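Local coordinates for protein ADP-dependent (S)-NAD(P)H-hydrate dehydratase (Enterococcus faecalis, PDB 2R3B) that probably catalyses the ADP-dependent dehydration of the S-form of hydrated NAD(P)H, returning this damaged cofactor to NAD(P)H, at residues K140-I151 / E165-E175. Numbering follows the deposited sequence.
Sequences KQQWLIIDGSAI and EKVVFTPHQME. With EDO (1,2-ethanediol), chain P; EDO (1,2-ethanediol), chain O.
Strands 143-147 and 167-170 run side by side and parallel, Leu144, Ile145 and Ile146 lying level with Val167, Val168 and Phe169, as the two strands of a beta-alpha-beta crossover in the central sheet of this ribokinase-like fold. Four backbone hydrogen bonds join them, running from Leu144 N to Lys166 O through to Thr170 N to Ile146 O. On one face Ile146, its CG1 beside the backbone N (chi1 -59°), sends CD1 to Val167 CG1 (3.7 Å) and obliquely to the ring of Phe169; Ile151 CG1 meets that ring at its edge. On the other face Ile145 lies alongside Val168, and its CG2 reaches Thr170 CG2 at 3.9 Å.

At the N-terminal end Lys166 lays its aliphatic chain across the Trp143 indole at about a right angle, CG standing 3.9 Å from the six-membered-ring centroid, a CH-pi contact over the face. Beside it Lys140 NZ forms a salt bridge with Glu165 OE2 (2.5 Å), and a water links that oxygen to Lys140 O and Lys166 NZ.

Where the strands lead into their helices, Thr170 OG1 donates to Asp147 OD1 at 2.6 Å, on the anti side of the carboxylate. A second water accepts from Gly148 N and lies 2.7 Å from Glu175 OE1, which also takes His172 N in a capping box. His172, predicted to bind the hydrated cofactor, is the N-cap of its helix; Asp147, at the end of the neighbouring strand, is near Asp235 of the same predicted site.

Strand 114-117 flanks 143-147, strand 202-205 flanks 167-170, helix 233-247 packs on Trp143 and Ile145, and Phe154 of crossover helix 149-156 meets Phe169 edge-to-face.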
loop_
_atom_site.group_PDB
_atom_site.type_symbol
_atom_site.label_atom_id
_atom_site.label_comp_id
_atom_site.label_asym_id
_atom_site.label_seq_id
_atom_site.Cartn_x
_atom_site.Cartn_y
_atom_site.Cartn_z
ATOM N N LYS B 140 -24.697 -12.568 -26.330
ATOM C CA LYS B 140 -25.322 -13.770 -25.818
ATOM C C LYS B 140 -24.342 -14.638 -25.052
ATOM O O LYS B 140 -24.701 -15.214 -24.031
ATOM C CB LYS B 140 -25.933 -14.574 -26.964
ATOM C CG LYS B 140 -26.836 -15.692 -26.503
ATOM C CD LYS B 140 -27.466 -16.397 -27.703
ATOM C CE LYS B 140 -28.158 -17.698 -27.296
ATOM N NZ LYS B 140 -29.380 -17.452 -26.453
ATOM N N GLN B 141 -23.120 -14.740 -25.545
ATOM C CA GLN B 141 -22.141 -15.633 -24.936
ATOM C C GLN B 141 -21.453 -15.102 -23.661
ATOM O O GLN B 141 -20.703 -15.829 -23.012
ATOM C CB GLN B 141 -21.070 -16.035 -25.936
ATOM C CG GLN B 141 -19.965 -15.003 -26.207
ATOM C CD GLN B 141 -20.415 -13.818 -27.010
ATOM O OE1 GLN B 141 -21.513 -13.815 -27.579
ATOM N NE2 GLN B 141 -19.567 -12.783 -27.064
ATOM N N GLN B 142 -21.679 -13.842 -23.341
ATOM C CA GLN B 142 -21.032 -13.211 -22.198
ATOM C C GLN B 142 -21.847 -13.430 -20.919
ATOM O O GLN B 142 -23.054 -13.224 -20.890
ATOM C CB GLN B 142 -20.932 -11.702 -22.421
ATOM C CG GLN B 142 -20.010 -11.272 -23.518
ATOM C CD GLN B 142 -20.029 -9.788 -23.694
ATOM O OE1 GLN B 142 -21.111 -9.167 -23.755
ATOM N NE2 GLN B 142 -18.829 -9.188 -23.802
ATOM N N TRP B 143 -21.168 -13.779 -19.832
ATOM C CA TRP B 143 -21.790 -13.756 -18.520
ATOM C C TRP B 143 -21.911 -12.311 -18.068
ATOM O O TRP B 143 -20.977 -11.529 -18.227
ATOM C CB TRP B 143 -20.936 -14.535 -17.527
ATOM C CG TRP B 143 -20.932 -16.011 -17.747
ATOM C CD1 TRP B 143 -19.980 -16.747 -18.354
ATOM C CD2 TRP B 143 -21.931 -16.918 -17.311
ATOM N NE1 TRP B 143 -20.332 -18.066 -18.345
ATOM C CE2 TRP B 143 -21.517 -18.200 -17.684
ATOM C CE3 TRP B 143 -23.116 -16.770 -16.591
ATOM C CZ2 TRP B 143 -22.257 -19.332 -17.392
ATOM C CZ3 TRP B 143 -23.858 -17.898 -16.304
ATOM C CH2 TRP B 143 -23.427 -19.154 -16.699
ATOM N N LEU B 144 -23.049 -11.962 -17.481
ATOM C CA LEU B 144 -23.300 -10.626 -16.985
ATOM C C LEU B 144 -23.805 -10.751 -15.553
ATOM O O LEU B 144 -24.909 -11.268 -15.340
ATOM C CB LEU B 144 -24.348 -9.913 -17.848
ATOM C CG LEU B 144 -24.856 -8.551 -17.378
ATOM C CD1 LEU B 144 -23.692 -7.571 -17.174
ATOM C CD2 LEU B 144 -25.873 -7.943 -18.348
ATOM N N ILE B 145 -23.029 -10.264 -14.585
ATOM C CA ILE B 145 -23.401 -10.307 -13.165
ATOM C C ILE B 145 -23.858 -8.916 -12.767
ATOM O O ILE B 145 -23.133 -7.944 -12.953
ATOM C CB ILE B 145 -22.230 -10.735 -12.295
ATOM C CG1 ILE B 145 -21.631 -12.044 -12.818
ATOM C CG2 ILE B 145 -22.673 -10.816 -10.802
ATOM C CD1 ILE B 145 -20.173 -12.220 -12.393
ATOM N N ILE B 146 -25.084 -8.815 -12.272
ATOM C CA ILE B 146 -25.704 -7.536 -11.900
ATOM C C ILE B 146 -25.848 -7.567 -10.388
ATOM O O ILE B 146 -26.562 -8.395 -9.845
ATOM C CB ILE B 146 -27.067 -7.372 -12.578
ATOM C CG1 ILE B 146 -26.894 -7.438 -14.104
ATOM C CG2 ILE B 146 -27.758 -6.038 -12.162
ATOM C CD1 ILE B 146 -28.219 -7.361 -14.901
ATOM N N ASP B 147 -25.169 -6.638 -9.731
ATOM C CA ASP B 147 -24.936 -6.660 -8.296
ATOM C C ASP B 147 -25.312 -5.308 -7.706
ATOM O O ASP B 147 -25.291 -4.289 -8.390
ATOM C CB ASP B 147 -23.448 -6.948 -8.069
ATOM C CG ASP B 147 -23.057 -6.990 -6.609
ATOM O OD1 ASP B 147 -23.650 -7.795 -5.851
ATOM O OD2 ASP B 147 -22.147 -6.212 -6.212
ATOM N N GLY B 148 -25.673 -5.286 -6.432
ATOM C CA GLY B 148 -25.769 -4.022 -5.678
ATOM C C GLY B 148 -26.755 -3.033 -6.261
ATOM O O GLY B 148 -27.836 -3.406 -6.713
ATOM N N SER B 149 -26.317 -1.787 -6.375
ATOM C CA SER B 149 -27.154 -0.740 -6.938
ATOM C C SER B 149 -27.533 -0.937 -8.397
ATOM O O SER B 149 -28.513 -0.335 -8.849
ATOM C CB SER B 149 -26.470 0.637 -6.748
ATOM O OG SER B 149 -25.355 0.796 -7.612
ATOM N N ALA B 150 -26.818 -1.790 -9.139
ATOM C CA ALA B 150 -27.170 -2.083 -10.510
ATOM C C ALA B 150 -28.489 -2.902 -10.524
ATOM O O ALA B 150 -29.279 -2.792 -11.452
ATOM C CB ALA B 150 -26.033 -2.815 -11.248
ATOM N N ILE B 151 -28.743 -3.670 -9.471
ATOM C CA ILE B 151 -30.017 -4.408 -9.367
ATOM C C ILE B 151 -31.165 -3.402 -9.157
ATOM O O ILE B 151 -32.212 -3.476 -9.818
ATOM C CB ILE B 151 -30.016 -5.417 -8.207
ATOM C CG1 ILE B 151 -28.877 -6.429 -8.367
ATOM C CG2 ILE B 151 -31.378 -6.196 -8.151
ATOM C CD1 ILE B 151 -28.688 -7.354 -7.188
ATOM N N GLU B 165 -30.294 -15.954 -19.909
ATOM C CA GLU B 165 -29.742 -17.214 -19.451
ATOM C C GLU B 165 -28.322 -17.087 -18.887
ATOM O O GLU B 165 -27.934 -17.874 -18.008
ATOM C CB GLU B 165 -29.751 -18.259 -20.574
ATOM C CG GLU B 165 -28.891 -17.957 -21.773
ATOM C CD GLU B 165 -29.535 -17.084 -22.896
ATOM O OE1 GLU B 165 -30.580 -16.400 -22.723
ATOM O OE2 GLU B 165 -28.939 -17.074 -23.996
ATOM N N LYS B 166 -27.546 -16.113 -19.366
ATOM C CA LYS B 166 -26.228 -15.880 -18.751
ATOM C C LYS B 166 -26.173 -14.620 -17.888
ATOM O O LYS B 166 -25.087 -14.121 -17.595
ATOM C CB LYS B 166 -25.096 -15.900 -19.775
ATOM C CG LYS B 166 -24.688 -17.334 -20.226
ATOM C CD LYS B 166 -23.464 -17.255 -21.109
ATOM C CE LYS B 166 -22.871 -18.564 -21.392
ATOM N NZ LYS B 166 -23.909 -19.437 -22.001
ATOM N N VAL B 167 -27.325 -14.135 -17.445
ATOM C CA VAL B 167 -27.351 -13.062 -16.444
ATOM C C VAL B 167 -27.438 -13.687 -15.060
ATOM O O VAL B 167 -28.183 -14.691 -14.846
ATOM C CB VAL B 167 -28.502 -12.090 -16.670
ATOM C CG1 VAL B 167 -28.479 -10.949 -15.616
ATOM C CG2 VAL B 167 -28.432 -11.527 -18.108
ATOM N N VAL B 168 -26.640 -13.133 -14.144
ATOM C CA VAL B 168 -26.586 -13.583 -12.731
ATOM C C VAL B 168 -26.897 -12.340 -11.894
ATOM O O VAL B 168 -26.160 -11.356 -11.942
ATOM C CB VAL B 168 -25.220 -14.139 -12.344
ATOM C CG1 VAL B 168 -25.210 -14.647 -10.877
ATOM C CG2 VAL B 168 -24.754 -15.215 -13.331
ATOM N N PHE B 169 -27.991 -12.357 -11.140
ATOM C CA PHE B 169 -28.272 -11.295 -10.159
ATOM C C PHE B 169 -27.797 -11.740 -8.792
ATOM O O PHE B 169 -27.990 -12.901 -8.408
ATOM C CB PHE B 169 -29.758 -10.974 -10.046
ATOM C CG PHE B 169 -30.357 -10.377 -11.273
ATOM C CD1 PHE B 169 -30.892 -11.188 -12.258
ATOM C CD2 PHE B 169 -30.402 -9.008 -11.445
ATOM C CE1 PHE B 169 -31.476 -10.644 -13.388
ATOM C CE2 PHE B 169 -30.991 -8.461 -12.556
ATOM C CZ PHE B 169 -31.527 -9.276 -13.545
ATOM N N THR B 170 -27.176 -10.834 -8.045
ATOM C CA THR B 170 -26.722 -11.167 -6.695
ATOM C C THR B 170 -27.336 -10.292 -5.580
ATOM O O THR B 170 -26.605 -9.589 -4.876
ATOM C CB THR B 170 -25.200 -11.065 -6.641
ATOM O OG1 THR B 170 -24.812 -9.751 -7.048
ATOM C CG2 THR B 170 -24.543 -12.073 -7.601
ATOM N N PRO B 171 -28.683 -10.320 -5.423
ATOM C CA PRO B 171 -29.345 -9.426 -4.497
ATOM C C PRO B 171 -29.303 -9.885 -3.048
ATOM O O PRO B 171 -29.321 -11.086 -2.785
ATOM C CB PRO B 171 -30.803 -9.487 -4.968
ATOM C CG PRO B 171 -30.963 -10.887 -5.471
ATOM C CD PRO B 171 -29.655 -11.150 -6.160
ATOM N N HIS B 172 -29.226 -8.931 -2.123
ATOM C CA HIS B 172 -29.602 -9.236 -0.751
ATOM C C HIS B 172 -31.135 -9.174 -0.699
ATOM O O HIS B 172 -31.780 -8.885 -1.700
ATOM C CB HIS B 172 -28.887 -8.341 0.281
ATOM C CG HIS B 172 -29.122 -6.870 0.123
ATOM N ND1 HIS B 172 -30.375 -6.329 -0.069
ATOM C CD2 HIS B 172 -28.267 -5.821 0.194
ATOM C CE1 HIS B 172 -30.283 -5.013 -0.134
ATOM N NE2 HIS B 172 -29.014 -4.676 0.033
ATOM N N GLN B 173 -31.720 -9.487 0.443
ATOM C CA GLN B 173 -33.189 -9.633 0.533
ATOM C C GLN B 173 -34.015 -8.411 0.095
ATOM O O GLN B 173 -35.055 -8.573 -0.556
ATOM C CB GLN B 173 -33.584 -10.172 1.930
ATOM C CG GLN B 173 -33.157 -11.670 2.090
ATOM C CD GLN B 173 -32.994 -12.176 3.546
ATOM O OE1 GLN B 173 -32.090 -11.750 4.295
ATOM N NE2 GLN B 173 -33.827 -13.138 3.916
HETATM N N MSE B 174 -33.556 -7.204 0.391
HETATM C CA MSE B 174 -34.307 -6.010 0.002
HETATM C C MSE B 174 -34.136 -5.700 -1.490
HETATM O O MSE B 174 -35.071 -5.243 -2.148
HETATM C CB MSE B 174 -33.925 -4.822 0.885
HETATM C CG MSE B 174 -34.374 -4.981 2.343
HETATM SE SE MSE B 174 -36.321 -5.203 2.563
HETATM C CE MSE B 174 -36.887 -3.395 2.208
ATOM N N GLU B 175 -32.962 -5.988 -2.042
ATOM C CA GLU B 175 -32.765 -5.854 -3.483
ATOM C C GLU B 175 -33.659 -6.848 -4.195
ATOM O O GLU B 175 -34.255 -6.519 -5.230
ATOM C CB GLU B 175 -31.276 -6.035 -3.860
ATOM C CG GLU B 175 -30.410 -4.816 -3.558
ATOM C CD GLU B 175 -28.914 -5.114 -3.326
ATOM O OE1 GLU B 175 -28.497 -6.293 -3.276
ATOM O OE2 GLU B 175 -28.140 -4.135 -3.181
HETATM C C1 EDO P . -26.431 -20.378 -19.112
HETATM O O1 EDO P . -25.585 -20.991 -20.098
HETATM C C2 EDO P . -26.929 -21.398 -18.096
HETATM O O2 EDO P . -25.873 -22.268 -17.654
HETATM C C1 EDO O . -30.664 -19.222 -15.995
HETATM O O1 EDO O . -29.845 -19.792 -17.017
HETATM C C2 EDO O . -30.557 -20.070 -14.739
HETATM O O2 EDO O . -30.303 -21.428 -15.165
HETATM O O HOH W 1 -26.082 -17.853 -23.746
HETATM O O HOH W 2 -26.086 -7.000 -4.163
#